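Local structure of cycloalternan-forming enzyme (Listeria monocytogenes serovar 1/2a, 5F7U) at residues I134-T139 / E185-T190; L194-Q199 / Y203-H208. The protein is a multidomain, carbohydrate-active enzyme of glycosyl hydrolase family 31 that binds glycans and combines a TIM barrel with beta-rich domains and a carbohydrate-binding module. The protein carries 1 engineered substitution. One frame throughout, in Å; residues are numbered along the deposited sequence.

Contact 1 and contact 2 lie about 9 Å apart, centre to centre, in the beta-rich part of the chain that precedes the TIM barrel, in its galactose mutarotase-like region, well away from the chain's overall centre. They come in series: contact 1 closes with strand 186-190 before contact 2 opens with strand 194-200, its next neighbour both in sequence and in the sheet. Val189 O and Ile196 N, 2.7 Å apart, probably form one of the hydrogen bonds that join the two strands. Contact 2 is made within the sheet, between paired strands of a hairpin, whereas contact 1 crosses from that sheet to strand 134-140. Ile198 pairs with Met205 and touches Leu136, so one apolar core serves both contacts.

Contact 1. Residues I134-T139 / E185-T190; sequences ITLNMT and EKVTVT
Ile134 meets Val189 across the core of a beta sandwich in the galactose mutarotase-like region of this family 31 enzyme. No hydrogen bond joins 134-139 to 185-190; Ile134 CA and Val189 CA are 9.2 Å apart, the distance of facing layers, and only side chains bridge it. Ile134 has CG1 beside its own backbone N (chi1 -60°) and a nearly extended chi2, which carries CD1 far out toward the opposite strand. There the two residues meet tip to tip: Ile134 CD1 is 3.7 Å from Val189 CG1 and equally far from Val189 CG2, so one methyl sits in the fork of the valine. The longer CG1-CD1 branch of a beta-branched isoleucine, facing a compact valine, suits such a span, and Val180 of the neighbouring strand also packs against Ile134. Two residues on, where the alternation of a strand again turns a side chain inward, Leu136 repeats the pattern more loosely, with CD2 4.3 Å from Val187 CG1. Val187 lies two residues before Val189, so the register runs in opposite directions along the two strands. Ile198 touches both Leu136 and Val187 and fills in beside this wider pair. Asn137 belongs to the other side of its strand, where a polar residue is suitable: its OD1 is hydrogen-bonded to Lys148 NZ and its ND2 to Ser126 OG.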
# COMPACT_ATOMS: atom_id res chain seq x y z
N ILE A 134 -8.66 30.65 14.41
CA ILE A 134 -9.79 30.99 15.28
C ILE A 134 -9.59 30.28 16.62
O ILE A 134 -9.26 29.09 16.64
CB ILE A 134 -11.12 30.54 14.65
CG1 ILE A 134 -11.34 31.25 13.30
CG2 ILE A 134 -12.30 30.83 15.59
CD1 ILE A 134 -12.45 30.61 12.50
N THR A 135 -9.80 30.98 17.73
CA THR A 135 -9.75 30.37 19.06
C THR A 135 -11.16 30.20 19.57
O THR A 135 -11.95 31.16 19.59
CB THR A 135 -9.01 31.29 20.05
OG1 THR A 135 -7.69 31.54 19.55
CG2 THR A 135 -8.95 30.67 21.48
N LEU A 136 -11.48 28.99 20.03
CA LEU A 136 -12.73 28.78 20.76
C LEU A 136 -12.37 28.66 22.24
O LEU A 136 -11.70 27.71 22.63
CB LEU A 136 -13.44 27.51 20.27
CG LEU A 136 -13.70 27.37 18.76
CD1 LEU A 136 -14.42 26.05 18.46
CD2 LEU A 136 -14.52 28.52 18.20
N ASN A 137 -12.77 29.65 23.03
CA ASN A 137 -12.57 29.60 24.48
C ASN A 137 -13.66 28.75 25.08
O ASN A 137 -14.85 28.97 24.80
CB ASN A 137 -12.57 31.01 25.05
CG ASN A 137 -11.33 31.79 24.63
OD1 ASN A 137 -10.21 31.41 24.95
ND2 ASN A 137 -11.54 32.89 23.94
N MET A 138 -13.28 27.78 25.91
CA MET A 138 -14.21 26.77 26.37
C MET A 138 -14.27 26.63 27.88
O MET A 138 -13.31 26.97 28.59
CB MET A 138 -13.85 25.43 25.75
CG MET A 138 -14.08 25.40 24.25
SD MET A 138 -13.18 24.07 23.45
CE MET A 138 -14.19 23.92 21.98
N THR A 139 -15.40 26.13 28.37
CA THR A 139 -15.51 25.66 29.76
C THR A 139 -15.27 24.15 29.75
O THR A 139 -15.31 23.52 28.69
CB THR A 139 -16.85 25.96 30.41
OG1 THR A 139 -17.91 25.57 29.53
CG2 THR A 139 -16.95 27.44 30.73
N GLU A 185 -25.72 31.12 19.80
CA GLU A 185 -25.84 29.67 19.96
C GLU A 185 -24.86 28.86 19.12
O GLU A 185 -24.66 27.68 19.40
CB GLU A 185 -27.27 29.21 19.65
CG GLU A 185 -28.37 29.97 20.38
CD GLU A 185 -28.94 31.15 19.58
OE1 GLU A 185 -28.21 31.77 18.74
OE2 GLU A 185 -30.14 31.46 19.78
N LYS A 186 -24.28 29.48 18.10
CA LYS A 186 -23.58 28.74 17.05
C LYS A 186 -22.52 29.61 16.38
O LYS A 186 -22.70 30.81 16.26
CB LYS A 186 -24.60 28.30 16.01
CG LYS A 186 -24.12 27.30 14.99
CD LYS A 186 -25.19 27.14 13.93
CE LYS A 186 -24.81 26.03 12.97
NZ LYS A 186 -25.92 25.76 12.03
N VAL A 187 -21.42 29.00 15.96
CA VAL A 187 -20.46 29.69 15.09
C VAL A 187 -20.26 28.82 13.85
O VAL A 187 -20.10 27.61 13.98
CB VAL A 187 -19.13 30.07 15.82
CG1 VAL A 187 -18.49 28.86 16.50
CG2 VAL A 187 -18.16 30.76 14.87
N THR A 188 -20.31 29.45 12.68
CA THR A 188 -20.10 28.75 11.42
C THR A 188 -18.88 29.34 10.74
O THR A 188 -18.78 30.55 10.59
CB THR A 188 -21.34 28.83 10.51
OG1 THR A 188 -22.46 28.29 11.22
CG2 THR A 188 -21.12 28.04 9.19
N VAL A 189 -17.97 28.46 10.33
CA VAL A 189 -16.73 28.84 9.66
C VAL A 189 -16.78 28.26 8.25
O VAL A 189 -16.93 27.05 8.08
CB VAL A 189 -15.49 28.34 10.43
CG1 VAL A 189 -14.21 28.88 9.80
CG2 VAL A 189 -15.58 28.79 11.89
N THR A 190 -16.64 29.14 7.28
CA THR A 190 -16.88 28.80 5.88
C THR A 190 -15.67 29.10 5.01
O THR A 190 -15.07 30.17 5.11
CB THR A 190 -18.13 29.56 5.41
OG1 THR A 190 -19.23 29.14 6.22
CG2 THR A 190 -18.43 29.30 3.93

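Contact 2. Residues L194-Q199 / Y203-H208; sequences LSIEIQ and YRMEVH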
# COMPACT_ATOMS: atom_id res chain seq x y z
N LEU A 194 -15.41 24.12 2.55
CA LEU A 194 -15.91 23.58 3.82
C LEU A 194 -16.89 24.51 4.53
O LEU A 194 -16.81 25.74 4.41
CB LEU A 194 -14.75 23.27 4.78
CG LEU A 194 -13.80 22.11 4.45
CD1 LEU A 194 -12.56 22.16 5.34
CD2 LEU A 194 -14.50 20.75 4.54
N SER A 195 -17.82 23.90 5.26
CA SER A 195 -18.69 24.62 6.16
C SER A 195 -18.60 23.92 7.52
O SER A 195 -19.03 22.77 7.66
CB SER A 195 -20.13 24.65 5.63
OG SER A 195 -20.97 25.34 6.56
N ILE A 196 -18.00 24.61 8.48
CA ILE A 196 -17.78 24.04 9.82
C ILE A 196 -18.82 24.63 10.76
O ILE A 196 -18.77 25.83 11.05
CB ILE A 196 -16.35 24.31 10.34
CG1 ILE A 196 -15.28 23.96 9.28
CG2 ILE A 196 -16.11 23.57 11.66
CD1 ILE A 196 -15.36 22.54 8.72
N GLU A 197 -19.77 23.80 11.19
CA GLU A 197 -20.88 24.26 12.03
C GLU A 197 -20.63 23.82 13.45
O GLU A 197 -20.60 22.62 13.74
CB GLU A 197 -22.21 23.68 11.55
CG GLU A 197 -22.67 24.16 10.20
CD GLU A 197 -24.01 23.58 9.80
OE1 GLU A 197 -24.94 23.55 10.64
OE2 GLU A 197 -24.13 23.16 8.64
N ILE A 198 -20.47 24.80 14.35
CA ILE A 198 -20.12 24.50 15.75
C ILE A 198 -21.22 25.03 16.67
O ILE A 198 -21.38 26.24 16.80
CB ILE A 198 -18.75 25.11 16.13
CG1 ILE A 198 -17.63 24.55 15.23
CG2 ILE A 198 -18.41 24.85 17.60
CD1 ILE A 198 -16.48 25.50 15.10
N GLN A 199 -21.98 24.12 17.27
CA GLN A 199 -22.92 24.51 18.34
C GLN A 199 -22.10 24.89 19.57
O GLN A 199 -21.04 24.29 19.80
CB GLN A 199 -23.94 23.41 18.65
CG GLN A 199 -24.97 23.13 17.54
CD GLN A 199 -25.89 24.32 17.17
OE1 GLN A 199 -26.21 25.19 18.00
NE2 GLN A 199 -26.32 24.34 15.91
N TYR A 203 -20.79 22.37 23.30
CA TYR A 203 -19.89 22.39 22.16
C TYR A 203 -20.10 21.11 21.33
O TYR A 203 -20.09 20.03 21.88
CB TYR A 203 -18.42 22.51 22.59
CG TYR A 203 -17.48 22.01 21.52
CD1 TYR A 203 -17.22 22.79 20.39
CD2 TYR A 203 -16.90 20.73 21.61
CE1 TYR A 203 -16.38 22.31 19.38
CE2 TYR A 203 -16.06 20.25 20.60
CZ TYR A 203 -15.81 21.04 19.49
OH TYR A 203 -15.01 20.58 18.47
N ARG A 204 -20.30 21.27 20.02
CA ARG A 204 -20.36 20.14 19.10
C ARG A 204 -20.07 20.62 17.70
O ARG A 204 -20.74 21.55 17.20
CB ARG A 204 -21.73 19.44 19.15
CG ARG A 204 -21.79 18.18 18.32
CD ARG A 204 -23.13 17.48 18.44
NE ARG A 204 -23.13 16.41 17.45
CZ ARG A 204 -23.69 16.50 16.24
NH1 ARG A 204 -24.38 17.59 15.90
NH2 ARG A 204 -23.60 15.47 15.41
N MET A 205 -19.09 19.98 17.05
CA MET A 205 -18.68 20.33 15.70
C MET A 205 -19.26 19.37 14.66
O MET A 205 -19.22 18.16 14.84
CB MET A 205 -17.15 20.28 15.59
CG MET A 205 -16.61 20.66 14.22
SD MET A 205 -14.84 20.47 14.07
CE MET A 205 -14.25 21.79 15.14
N GLU A 206 -19.78 19.95 13.57
CA GLU A 206 -20.07 19.21 12.34
C GLU A 206 -19.22 19.76 11.22
O GLU A 206 -19.17 20.98 11.02
CB GLU A 206 -21.54 19.36 11.94
CG GLU A 206 -22.55 18.81 12.93
CD GLU A 206 -24.00 19.02 12.52
OE1 GLU A 206 -24.30 19.67 11.49
OE2 GLU A 206 -24.87 18.56 13.28
N VAL A 207 -18.64 18.85 10.44
CA VAL A 207 -17.84 19.26 9.28
C VAL A 207 -18.68 18.94 8.03
O VAL A 207 -19.04 17.80 7.80
CB VAL A 207 -16.48 18.52 9.26
CG1 VAL A 207 -15.69 18.90 8.02
CG2 VAL A 207 -15.68 18.90 10.51
N HIS A 208 -18.98 19.98 7.26
CA HIS A 208 -19.75 19.84 6.04
C HIS A 208 -18.89 20.30 4.86
O HIS A 208 -17.95 21.11 5.02
CB HIS A 208 -21.01 20.74 6.08
CG HIS A 208 -21.99 20.38 7.15
ND1 HIS A 208 -23.20 19.77 6.88
CD2 HIS A 208 -21.98 20.57 8.50
CE1 HIS A 208 -23.88 19.59 8.00
NE2 HIS A 208 -23.16 20.07 8.99
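Glu197 lays its carboxylate across the imidazole of His208, the two planes only 13° apart. Glu197 OE2 stands 3.2 Å above the His208 ring, toward its rim; although near His208 NE2, it makes no hydrogen bond there, because the N-H points along the ring plane instead. That N-H goes to Glu206 OE1, with His208 NE2 and the oxygen 2.8 Å apart. His208 CG lies beside its backbone N (chi1 -63°), which leans the ring back along the strand toward Glu206. The other oxygen, Glu206 OE2, gives its anti lone pair to Arg204 NH1 at 2.8 Å in a salt bridge, so the residues two before and two after Glu206, on the same face of the strand, hold its two oxygens.

These side chains stand on a beta hairpin whose antiparallel strands are joined by six backbone hydrogen bonds, two in each of the hydrogen-bonded pairs Ser195-His208, Glu197-Glu206 and Gln199-Arg204. The alternate, non-hydrogen-bonded pairs, Ile196-Val207 and Ile198-Met205, turn apolar groups to the opposite face, toward the core: Ile196 CD1 packs on Val207 CG1 at 3.7 Å, and Met205 CG also reaches diagonally to Ile196 CG2 at 3.9 Å. Ile198 CG2 lies 3.7 Å from Tyr203 CD1, approaching the ring obliquely.

Farther out, Lys186 forms a salt bridge with Glu197 OE1, which would ease the repulsion between Glu197 and Glu206. Gly212 O accepts from His208 ND1; with acceptors at both nitrogens, the imidazole is probably protonated. Glu218, on strand 214-229, bonds Tyr203 OH through OE2 and Met205 N through OE1.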